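PDB 4WJ1: antigen MTB48, Mycobacterial protein from Mycobacterium smegmatis, which is exported by the ESX-1 type VII secretion system, binds copies of itself and is probably involved in DNA conjugation, at least in recipient cells. Local coordinates for residues Y46-F60 against M156-L170. Numbering follows the deposited sequence.
Sequences YSKLMASAAKLKATF and MKYFRDQWRDYQSTL
CE of Met50, a selenomethionine, sits over one face of the Phe159 ring, displaced toward its CZ/CE2 rim and 3.7 Å from the centroid, in a CH-pi contact. Bends at chi2 and chi3 bring that methyl across, and it also touches SE of Met156. Met156 in turn lays its selenium at the edge of the Tyr46 ring, 3.8 Å from CD1, while its own CE reaches CD1 of Leu49. The other face of Phe159 is backed by CD1 of Trp163 from its own helix, so the ring is clamped between methyl and indole.

The hollow in the middle is made by Ala53. Its short side chain lets the indole come in close, with CB 3.7 Å from CZ2 of Trp163; CE of Lys57 comes to the same CZ2, while Leu56 lies further round the six-membered ring, its CD1 on CZ3 and its CB on CH2. Phe60 closes the row, its CE2 edge on CZ3 of Trp163. CD1 of Leu170 lies over one face of Phe60, toward its CZ rim, in a CH-pi contact 3.8 Å from the centroid, and the Leu56 carbonyl lies over the opposite face.

Large side chains keep the axes of segments 46-60 and 156-170 at least 12.6 Å apart; the two run the same way, 29° from parallel, and so join the PE and PPE parts of EspB inside an elongated helical bundle. Leu213 of helix 187-230 packs on both Leu49 and Trp163.

The chemistry is almost wholly apolar; one water accepts from both Trp163 NE1 and Lys57 NZ, and the lysine ammonium also hydrogen-bonds to Pro30 O. Cohesion between the helices therefore rests mainly on fit and burial, with the polar link confined to the Lys57 side.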
ATOM      1  N   TYR A  46     -10.637 -13.842  -3.113  1.00 33.77           N
ATOM      2  CA  TYR A  46     -10.869 -12.866  -2.054  1.00 35.48           C
ATOM      3  C   TYR A  46      -9.763 -12.817  -0.999  1.00 38.45           C
ATOM      4  O   TYR A  46      -9.279 -11.748  -0.647  1.00 40.83           O
ATOM      5  CB  TYR A  46     -12.184 -13.156  -1.358  1.00 24.97           C
ATOM      6  CG  TYR A  46     -12.410 -12.332  -0.131  1.00 25.91           C
ATOM      7  CD1 TYR A  46     -12.837 -11.001  -0.228  1.00 29.87           C
ATOM      8  CD2 TYR A  46     -12.231 -12.883   1.131  1.00 25.88           C
ATOM      9  CE1 TYR A  46     -13.068 -10.239   0.907  1.00 30.34           C
ATOM     10  CE2 TYR A  46     -12.439 -12.131   2.270  1.00 29.51           C
ATOM     11  CZ  TYR A  46     -12.865 -10.816   2.155  1.00 35.65           C
ATOM     12  OH  TYR A  46     -13.074 -10.082   3.296  1.00 34.60           O
ATOM     13  N   SER A  47      -9.390 -13.974  -0.475  1.00 38.45           N
ATOM     14  CA  SER A  47      -8.437 -14.009   0.608  1.00 39.72           C
ATOM     15  C   SER A  47      -7.074 -13.532   0.101  1.00 40.73           C
ATOM     16  O   SER A  47      -6.275 -12.988   0.870  1.00 38.95           O
ATOM     17  CB  SER A  47      -8.345 -15.410   1.204  1.00 44.43           C
ATOM     18  OG  SER A  47      -7.834 -16.316   0.249  1.00 52.15           O
ATOM     19  N   LYS A  48      -6.823 -13.713  -1.194  1.00 37.91           N
ATOM     20  CA  LYS A  48      -5.589 -13.210  -1.809  1.00 37.93           C
ATOM     21  C   LYS A  48      -5.590 -11.693  -1.826  1.00 38.39           C
ATOM     22  O   LYS A  48      -4.636 -11.063  -1.376  1.00 42.88           O
ATOM     23  CB  LYS A  48      -5.417 -13.756  -3.231  1.00 42.07           C
ATOM     24  CG  LYS A  48      -5.125 -15.247  -3.253  1.00 54.58           C
ATOM     25  CD  LYS A  48      -4.766 -15.771  -4.629  1.00 62.00           C
ATOM     26  CE  LYS A  48      -4.468 -17.266  -4.558  1.00 68.49           C
ATOM     27  NZ  LYS A  48      -4.025 -17.824  -5.862  1.00 69.30           N
ATOM     28  N   LEU A  49      -6.667 -11.100  -2.333  1.00 31.72           N
ATOM     29  CA  LEU A  49      -6.756  -9.653  -2.384  1.00 32.41           C
ATOM     30  C   LEU A  49      -6.674  -9.041  -0.997  1.00 39.04           C
ATOM     31  O   LEU A  49      -6.054  -8.002  -0.819  1.00 46.44           O
ATOM     32  CB  LEU A  49      -8.040  -9.207  -3.065  1.00 28.71           C
ATOM     33  CG  LEU A  49      -8.083  -9.488  -4.560  1.00 35.07           C
ATOM     34  CD1 LEU A  49      -9.503  -9.271  -5.103  1.00 32.30           C
ATOM     35  CD2 LEU A  49      -7.088  -8.613  -5.290  1.00 26.51           C
HETATM   36  N   MSE A  50      -7.300  -9.679  -0.014  1.00 32.57           N
HETATM   37  CA  MSE A  50      -7.251  -9.159   1.343  1.00 32.18           C
HETATM   38  C   MSE A  50      -5.813  -9.229   1.872  1.00 38.18           C
HETATM   39  O   MSE A  50      -5.358  -8.347   2.598  1.00 39.32           O
HETATM   40  CB  MSE A  50      -8.196  -9.934   2.264  1.00 26.79           C
HETATM   41  CG  MSE A  50      -9.678  -9.771   1.962  1.00 38.96           C
HETATM   42 SE   MSE A  50     -10.279  -7.913   1.721  0.80 38.68          SE
HETATM   43  CE  MSE A  50     -10.218  -7.912  -0.233  1.00 35.37           C
ATOM     44  N   ALA A  51      -5.104 -10.284   1.500  1.00 32.94           N
ATOM     45  CA  ALA A  51      -3.749 -10.486   1.994  1.00 35.61           C
ATOM     46  C   ALA A  51      -2.827  -9.415   1.414  1.00 34.51           C
ATOM     47  O   ALA A  51      -2.006  -8.845   2.118  1.00 33.59           O
ATOM     48  CB  ALA A  51      -3.248 -11.877   1.650  1.00 25.45           C
ATOM     49  N   SER A  52      -2.992  -9.131   0.129  1.00 32.01           N
ATOM     50  CA  SER A  52      -2.260  -8.055  -0.505  1.00 24.68           C
ATOM     51  C   SER A  52      -2.571  -6.714   0.153  1.00 34.26           C
ATOM     52  O   SER A  52      -1.662  -5.946   0.439  1.00 44.38           O
ATOM     53  CB  SER A  52      -2.578  -8.004  -1.996  1.00 23.02           C
ATOM     54  OG  SER A  52      -2.002  -9.123  -2.666  1.00 33.72           O
ATOM     55  N   ALA A  53      -3.851  -6.443   0.402  1.00 31.24           N
ATOM     56  CA  ALA A  53      -4.251  -5.189   1.024  1.00 29.25           C
ATOM     57  C   ALA A  53      -3.588  -5.038   2.391  1.00 28.96           C
ATOM     58  O   ALA A  53      -3.088  -3.971   2.731  1.00 29.02           O
ATOM     59  CB  ALA A  53      -5.773  -5.107   1.162  1.00 22.68           C
ATOM     60  N   ALA A  54      -3.596  -6.115   3.171  1.00 25.72           N
ATOM     61  CA  ALA A  54      -2.991  -6.110   4.491  1.00 33.47           C
ATOM     62  C   ALA A  54      -1.473  -5.879   4.398  1.00 42.37           C
ATOM     63  O   ALA A  54      -0.905  -5.152   5.209  1.00 45.08           O
ATOM     64  CB  ALA A  54      -3.289  -7.416   5.213  1.00 25.03           C
ATOM     65  N   LYS A  55      -0.829  -6.500   3.412  1.00 34.29           N
ATOM     66  CA  LYS A  55       0.608  -6.353   3.231  1.00 38.55           C
ATOM     67  C   LYS A  55       0.929  -4.909   2.872  1.00 42.29           C
ATOM     68  O   LYS A  55       1.911  -4.347   3.350  1.00 40.21           O
ATOM     69  CB  LYS A  55       1.130  -7.309   2.155  1.00 36.75           C
ATOM     70  CG  LYS A  55       2.610  -7.112   1.778  1.00 44.99           C
ATOM     71  CD  LYS A  55       3.560  -7.695   2.816  1.00 54.52           C
ATOM     72  CE  LYS A  55       4.753  -8.398   2.161  1.00 71.96           C
ATOM     73  NZ  LYS A  55       4.372  -9.676   1.468  1.00 77.64           N
ATOM     74  N   LEU A  56       0.082  -4.305   2.047  1.00 33.26           N
ATOM     75  CA  LEU A  56       0.295  -2.927   1.646  1.00 31.64           C
ATOM     76  C   LEU A  56       0.110  -2.000   2.836  1.00 36.78           C
ATOM     77  O   LEU A  56       0.923  -1.116   3.066  1.00 40.13           O
ATOM     78  CB  LEU A  56      -0.650  -2.536   0.516  1.00 23.73           C
ATOM     79  CG  LEU A  56      -0.240  -3.030  -0.868  1.00 28.15           C
ATOM     80  CD1 LEU A  56      -1.317  -2.706  -1.876  1.00 29.89           C
ATOM     81  CD2 LEU A  56       1.030  -2.349  -1.279  1.00 33.06           C
ATOM     82  N   LYS A  57      -0.951  -2.209   3.603  1.00 35.25           N
ATOM     83  CA  LYS A  57      -1.206  -1.344   4.743  1.00 35.84           C
ATOM     84  C   LYS A  57      -0.062  -1.408   5.744  1.00 32.00           C
ATOM     85  O   LYS A  57       0.350  -0.378   6.269  1.00 37.73           O
ATOM     86  CB  LYS A  57      -2.530  -1.700   5.418  1.00 27.08           C
ATOM     87  CG  LYS A  57      -3.718  -1.279   4.572  1.00 47.14           C
ATOM     88  CD  LYS A  57      -5.057  -1.516   5.278  1.00 51.37           C
ATOM     89  CE  LYS A  57      -6.227  -1.218   4.360  1.00 56.48           C
ATOM     90  NZ  LYS A  57      -7.528  -1.714   4.933  1.00 68.41           N
ATOM     91  N   ALA A  58       0.452  -2.610   5.994  1.00 31.16           N
ATOM     92  CA  ALA A  58       1.551  -2.781   6.935  1.00 34.17           C
ATOM     93  C   ALA A  58       2.819  -2.114   6.394  1.00 36.64           C
ATOM     94  O   ALA A  58       3.583  -1.516   7.144  1.00 39.74           O
ATOM     95  CB  ALA A  58       1.796  -4.241   7.206  1.00 27.27           C
ATOM     96  N   THR A  59       3.008  -2.209   5.084  1.00 31.56           N
ATOM     97  CA  THR A  59       4.159  -1.629   4.407  1.00 30.37           C
ATOM     98  C   THR A  59       4.089  -0.113   4.492  1.00 36.50           C
ATOM     99  O   THR A  59       5.097   0.549   4.737  1.00 40.68           O
ATOM    100  CB  THR A  59       4.220  -2.092   2.934  1.00 33.06           C
ATOM    101  OG1 THR A  59       4.408  -3.513   2.899  1.00 34.57           O
ATOM    102  CG2 THR A  59       5.351  -1.422   2.180  1.00 32.27           C
ATOM    103  N   PHE A  60       2.888   0.431   4.320  1.00 32.26           N
ATOM    104  CA  PHE A  60       2.685   1.871   4.397  1.00 26.21           C
ATOM    105  C   PHE A  60       3.036   2.348   5.794  1.00 31.42           C
ATOM    106  O   PHE A  60       3.574   3.432   5.963  1.00 38.14           O
ATOM    107  CB  PHE A  60       1.238   2.249   4.070  1.00 30.47           C
ATOM    108  CG  PHE A  60       0.793   1.870   2.679  1.00 31.07           C
ATOM    109  CD1 PHE A  60       1.715   1.574   1.689  1.00 29.35           C
ATOM    110  CD2 PHE A  60      -0.561   1.824   2.362  1.00 31.04           C
ATOM    111  CE1 PHE A  60       1.306   1.228   0.408  1.00 31.18           C
ATOM    112  CE2 PHE A  60      -0.982   1.484   1.089  1.00 27.89           C
ATOM    113  CZ  PHE A  60      -0.048   1.186   0.109  1.00 32.27           C
HETATM  114  N   MSE A 156     -16.649  -5.586  -2.835  1.00 29.91           N
HETATM  115  CA  MSE A 156     -15.418  -5.725  -3.587  1.00 32.28           C
HETATM  116  C   MSE A 156     -15.226  -4.578  -4.563  1.00 34.84           C
HETATM  117  O   MSE A 156     -14.119  -4.061  -4.705  1.00 40.32           O
HETATM  118  CB  MSE A 156     -15.390  -7.069  -4.315  1.00 26.68           C
HETATM  119  CG  MSE A 156     -15.074  -8.226  -3.374  1.00 32.01           C
HETATM  120 SE   MSE A 156     -13.406  -7.954  -2.368  0.75 36.60          SE
HETATM  121  CE  MSE A 156     -12.253  -7.399  -3.807  1.00 27.17           C
ATOM    122  N   LYS A 157     -16.301  -4.144  -5.206  1.00 34.41           N
ATOM    123  CA  LYS A 157     -16.187  -3.037  -6.149  1.00 36.55           C
ATOM    124  C   LYS A 157     -15.842  -1.741  -5.426  1.00 37.14           C
ATOM    125  O   LYS A 157     -15.095  -0.925  -5.942  1.00 39.78           O
ATOM    126  CB  LYS A 157     -17.469  -2.879  -6.964  1.00 32.99           C
ATOM    127  CG  LYS A 157     -17.581  -3.910  -8.085  1.00 31.68           C
ATOM    128  CD  LYS A 157     -18.990  -4.019  -8.645  1.00 28.22           C
ATOM    129  CE  LYS A 157     -19.024  -4.986  -9.823  1.00 32.64           C
ATOM    130  NZ  LYS A 157     -20.413  -5.462 -10.122  1.00 30.68           N
ATOM    131  N   TYR A 158     -16.355  -1.556  -4.219  1.00 25.67           N
ATOM    132  CA  TYR A 158     -16.029  -0.347  -3.488  1.00 27.77           C
ATOM    133  C   TYR A 158     -14.555  -0.383  -3.023  1.00 31.49           C
ATOM    134  O   TYR A 158     -13.846   0.621  -3.055  1.00 31.50           O
ATOM    135  CB  TYR A 158     -16.956  -0.178  -2.302  1.00 25.72           C
ATOM    136  CG  TYR A 158     -16.820   1.169  -1.675  1.00 25.81           C
ATOM    137  CD1 TYR A 158     -16.761   2.305  -2.464  1.00 25.90           C
ATOM    138  CD2 TYR A 158     -16.751   1.317  -0.290  1.00 25.93           C
ATOM    139  CE1 TYR A 158     -16.629   3.558  -1.897  1.00 26.85           C
ATOM    140  CE2 TYR A 158     -16.616   2.564   0.285  1.00 33.10           C
ATOM    141  CZ  TYR A 158     -16.563   3.683  -0.526  1.00 32.46           C
ATOM    142  OH  TYR A 158     -16.439   4.930   0.042  1.00 37.55           O
ATOM    143  N   PHE A 159     -14.140  -1.562  -2.574  1.00 28.74           N
ATOM    144  CA  PHE A 159     -12.778  -1.863  -2.200  1.00 29.04           C
ATOM    145  C   PHE A 159     -11.871  -1.514  -3.365  1.00 34.18           C
ATOM    146  O   PHE A 159     -10.870  -0.819  -3.198  1.00 38.07           O
ATOM    147  CB  PHE A 159     -12.691  -3.348  -1.804  1.00 34.01           C
ATOM    148  CG  PHE A 159     -11.275  -3.913  -1.696  1.00 37.64           C
ATOM    149  CD1 PHE A 159     -10.634  -4.446  -2.805  1.00 31.84           C
ATOM    150  CD2 PHE A 159     -10.637  -3.995  -0.462  1.00 35.51           C
ATOM    151  CE1 PHE A 159      -9.373  -5.007  -2.696  1.00 37.31           C
ATOM    152  CE2 PHE A 159      -9.373  -4.548  -0.346  1.00 38.64           C
ATOM    153  CZ  PHE A 159      -8.735  -5.052  -1.467  1.00 37.00           C
ATOM    154  N   ARG A 160     -12.256  -1.966  -4.553  1.00 30.19           N
ATOM    155  CA  ARG A 160     -11.492  -1.674  -5.753  1.00 32.01           C
ATOM    156  C   ARG A 160     -11.396  -0.169  -5.965  1.00 32.81           C
ATOM    157  O   ARG A 160     -10.321   0.362  -6.191  1.00 29.87           O
ATOM    158  CB  ARG A 160     -12.120  -2.351  -6.968  1.00 26.28           C
ATOM    159  CG  ARG A 160     -11.353  -2.169  -8.264  1.00 34.92           C
ATOM    160  CD  ARG A 160     -11.805  -0.931  -9.031  1.00 38.35           C
ATOM    161  NE  ARG A 160     -13.259  -0.813  -9.065  1.00 38.23           N
ATOM    162  CZ  ARG A 160     -14.031  -1.440  -9.947  1.00 38.79           C
ATOM    163  NH1 ARG A 160     -13.477  -2.235 -10.856  1.00 36.28           N
ATOM    164  NH2 ARG A 160     -15.352  -1.281  -9.916  1.00 38.26           N
ATOM    165  N   ASP A 161     -12.524   0.522  -5.894  1.00 31.43           N
ATOM    166  CA  ASP A 161     -12.523   1.969  -6.061  1.00 27.31           C
ATOM    167  C   ASP A 161     -11.629   2.649  -5.026  1.00 31.87           C
ATOM    168  O   ASP A 161     -10.914   3.603  -5.341  1.00 34.25           O
ATOM    169  CB  ASP A 161     -13.945   2.524  -5.952  1.00 32.00           C
ATOM    170  CG  ASP A 161     -14.849   2.086  -7.096  1.00 35.54           C
ATOM    171  OD1 ASP A 161     -14.351   1.559  -8.106  1.00 41.64           O
ATOM    172  OD2 ASP A 161     -16.073   2.289  -6.985  1.00 49.08           O
ATOM    173  N   GLN A 162     -11.670   2.167  -3.787  1.00 25.63           N
ATOM    174  CA  GLN A 162     -10.924   2.822  -2.725  1.00 29.49           C
ATOM    175  C   GLN A 162      -9.414   2.713  -2.927  1.00 33.18           C
ATOM    176  O   GLN A 162      -8.672   3.649  -2.664  1.00 31.91           O
ATOM    177  CB  GLN A 162     -11.292   2.231  -1.372  1.00 31.44           C
ATOM    178  CG  GLN A 162     -12.666   2.574  -0.874  1.00 31.43           C
ATOM    179  CD  GLN A 162     -12.858   2.101   0.532  1.00 37.34           C
ATOM    180  OE1 GLN A 162     -12.708   2.871   1.461  1.00 39.73           O
ATOM    181  NE2 GLN A 162     -13.169   0.812   0.702  1.00 52.02           N
ATOM    182  N   TRP A 163      -8.973   1.551  -3.384  1.00 30.56           N
ATOM    183  CA  TRP A 163      -7.570   1.322  -3.594  1.00 29.51           C
ATOM    184  C   TRP A 163      -7.116   2.111  -4.801  1.00 36.70           C
ATOM    185  O   TRP A 163      -6.085   2.792  -4.751  1.00 37.39           O
ATOM    186  CB  TRP A 163      -7.278  -0.164  -3.747  1.00 26.01           C
ATOM    187  CG  TRP A 163      -7.110  -0.782  -2.408  1.00 25.92           C
ATOM    188  CD1 TRP A 163      -8.024  -1.537  -1.718  1.00 29.46           C
ATOM    189  CD2 TRP A 163      -5.966  -0.664  -1.552  1.00 34.06           C
ATOM    190  NE1 TRP A 163      -7.506  -1.914  -0.496  1.00 31.18           N
ATOM    191  CE2 TRP A 163      -6.245  -1.385  -0.372  1.00 31.69           C
ATOM    192  CE3 TRP A 163      -4.726  -0.027  -1.674  1.00 30.28           C
ATOM    193  CZ2 TRP A 163      -5.338  -1.480   0.671  1.00 31.81           C
ATOM    194  CZ3 TRP A 163      -3.828  -0.126  -0.640  1.00 32.67           C
ATOM    195  CH2 TRP A 163      -4.134  -0.846   0.518  1.00 30.49           C
ATOM    196  N   ARG A 164      -7.897   2.053  -5.869  1.00 32.71           N
ATOM    197  CA  ARG A 164      -7.566   2.804  -7.068  1.00 36.02           C
ATOM    198  C   ARG A 164      -7.354   4.275  -6.740  1.00 39.38           C
ATOM    199  O   ARG A 164      -6.416   4.905  -7.225  1.00 40.79           O
ATOM    200  CB  ARG A 164      -8.661   2.663  -8.112  1.00 29.74           C
ATOM    201  CG  ARG A 164      -8.419   3.454  -9.382  1.00 33.22           C
ATOM    202  CD  ARG A 164      -9.710   3.572 -10.176  1.00 42.08           C
ATOM    203  NE  ARG A 164     -10.676   4.387  -9.451  1.00 50.41           N
ATOM    204  CZ  ARG A 164     -11.991   4.201  -9.471  1.00 49.93           C
ATOM    205  NH1 ARG A 164     -12.512   3.216 -10.196  1.00 48.70           N
ATOM    206  NH2 ARG A 164     -12.783   5.000  -8.759  1.00 45.69           N
ATOM    207  N   ASP A 165      -8.209   4.812  -5.884  1.00 34.80           N
ATOM    208  CA  ASP A 165      -8.177   6.239  -5.628  1.00 34.20           C
ATOM    209  C   ASP A 165      -7.155   6.631  -4.610  1.00 33.32           C
ATOM    210  O   ASP A 165      -6.867   7.816  -4.441  1.00 36.67           O
ATOM    211  CB  ASP A 165      -9.534   6.710  -5.178  1.00 34.11           C
ATOM    212  CG  ASP A 165     -10.545   6.641  -6.281  1.00 39.71           C
ATOM    213  OD1 ASP A 165     -10.183   6.694  -7.476  1.00 52.89           O
ATOM    214  OD2 ASP A 165     -11.712   6.546  -5.948  1.00 39.28           O
ATOM    215  N   TYR A 166      -6.602   5.636  -3.932  1.00 30.38           N
ATOM    216  CA  TYR A 166      -5.579   5.890  -2.935  1.00 28.54           C
ATOM    217  C   TYR A 166      -4.229   6.105  -3.611  1.00 32.70           C
ATOM    218  O   TYR A 166      -3.315   6.669  -3.021  1.00 33.85           O
ATOM    219  CB  TYR A 166      -5.496   4.736  -1.953  1.00 27.21           C
ATOM    220  CG  TYR A 166      -4.863   5.110  -0.637  1.00 29.31           C
ATOM    221  CD1 TYR A 166      -5.344   6.188   0.097  1.00 31.67           C
ATOM    222  CD2 TYR A 166      -3.799   4.378  -0.116  1.00 27.21           C
ATOM    223  CE1 TYR A 166      -4.780   6.532   1.305  1.00 31.51           C
ATOM    224  CE2 TYR A 166      -3.240   4.710   1.097  1.00 30.21           C
ATOM    225  CZ  TYR A 166      -3.736   5.786   1.801  1.00 29.99           C
ATOM    226  OH  TYR A 166      -3.196   6.125   3.011  1.00 31.83           O
ATOM    227  N   GLN A 167      -4.121   5.636  -4.850  1.00 33.46           N
ATOM    228  CA  GLN A 167      -2.886   5.741  -5.591  1.00 35.68           C
ATOM    229  C   GLN A 167      -2.481   7.198  -5.651  1.00 38.23           C
ATOM    230  O   GLN A 167      -1.351   7.551  -5.331  1.00 46.29           O
ATOM    231  CB  GLN A 167      -3.031   5.166  -7.001  1.00 31.72           C
ATOM    232  CG  GLN A 167      -2.102   5.824  -8.009  1.00 34.18           C
ATOM    233  CD  GLN A 167      -1.709   4.899  -9.146  1.00 40.99           C
ATOM    234  OE1 GLN A 167      -2.474   4.007  -9.536  1.00 36.72           O
ATOM    235  NE2 GLN A 167      -0.492   5.085  -9.668  1.00 33.78           N
ATOM    236  N   SER A 168      -3.423   8.054  -6.022  1.00 39.76           N
ATOM    237  CA  SER A 168      -3.112   9.466  -6.140  1.00 38.63           C
ATOM    238  C   SER A 168      -2.801  10.069  -4.764  1.00 36.42           C
ATOM    239  O   SER A 168      -2.056  11.031  -4.661  1.00 37.99           O
ATOM    240  CB  SER A 168      -4.261  10.214  -6.806  1.00 31.32           C
ATOM    241  OG  SER A 168      -5.125  10.719  -5.824  1.00 46.19           O
ATOM    242  N   THR A 169      -3.368   9.500  -3.706  1.00 37.80           N
ATOM    243  CA  THR A 169      -3.050   9.961  -2.364  1.00 29.29           C
ATOM    244  C   THR A 169      -1.586   9.741  -2.042  1.00 31.67           C
ATOM    245  O   THR A 169      -0.906  10.638  -1.547  1.00 35.74           O
ATOM    246  CB  THR A 169      -3.870   9.244  -1.296  1.00 26.44           C
ATOM    247  OG1 THR A 169      -5.257   9.346  -1.608  1.00 34.31           O
ATOM    248  CG2 THR A 169      -3.626   9.899   0.041  1.00 28.28           C
ATOM    249  N   LEU A 170      -1.114   8.527  -2.306  1.00 26.74           N
ATOM    250  CA  LEU A 170       0.256   8.171  -1.994  1.00 30.97           C
ATOM    251  C   LEU A 170       1.244   8.915  -2.887  1.00 34.01           C
ATOM    252  O   LEU A 170       2.287   9.340  -2.420  1.00 37.13           O
ATOM    253  CB  LEU A 170       0.458   6.670  -2.114  1.00 26.72           C
ATOM    254  CG  LEU A 170      -0.307   5.896  -1.046  1.00 26.20           C
ATOM    255  CD1 LEU A 170       0.134   4.452  -1.010  1.00 26.27           C
ATOM    256  CD2 LEU A 170      -0.191   6.556   0.327  1.00 25.95           C
TER
HETATM  257  O   HOH W   1      -8.323  -2.570   2.295  1.00 33.87           O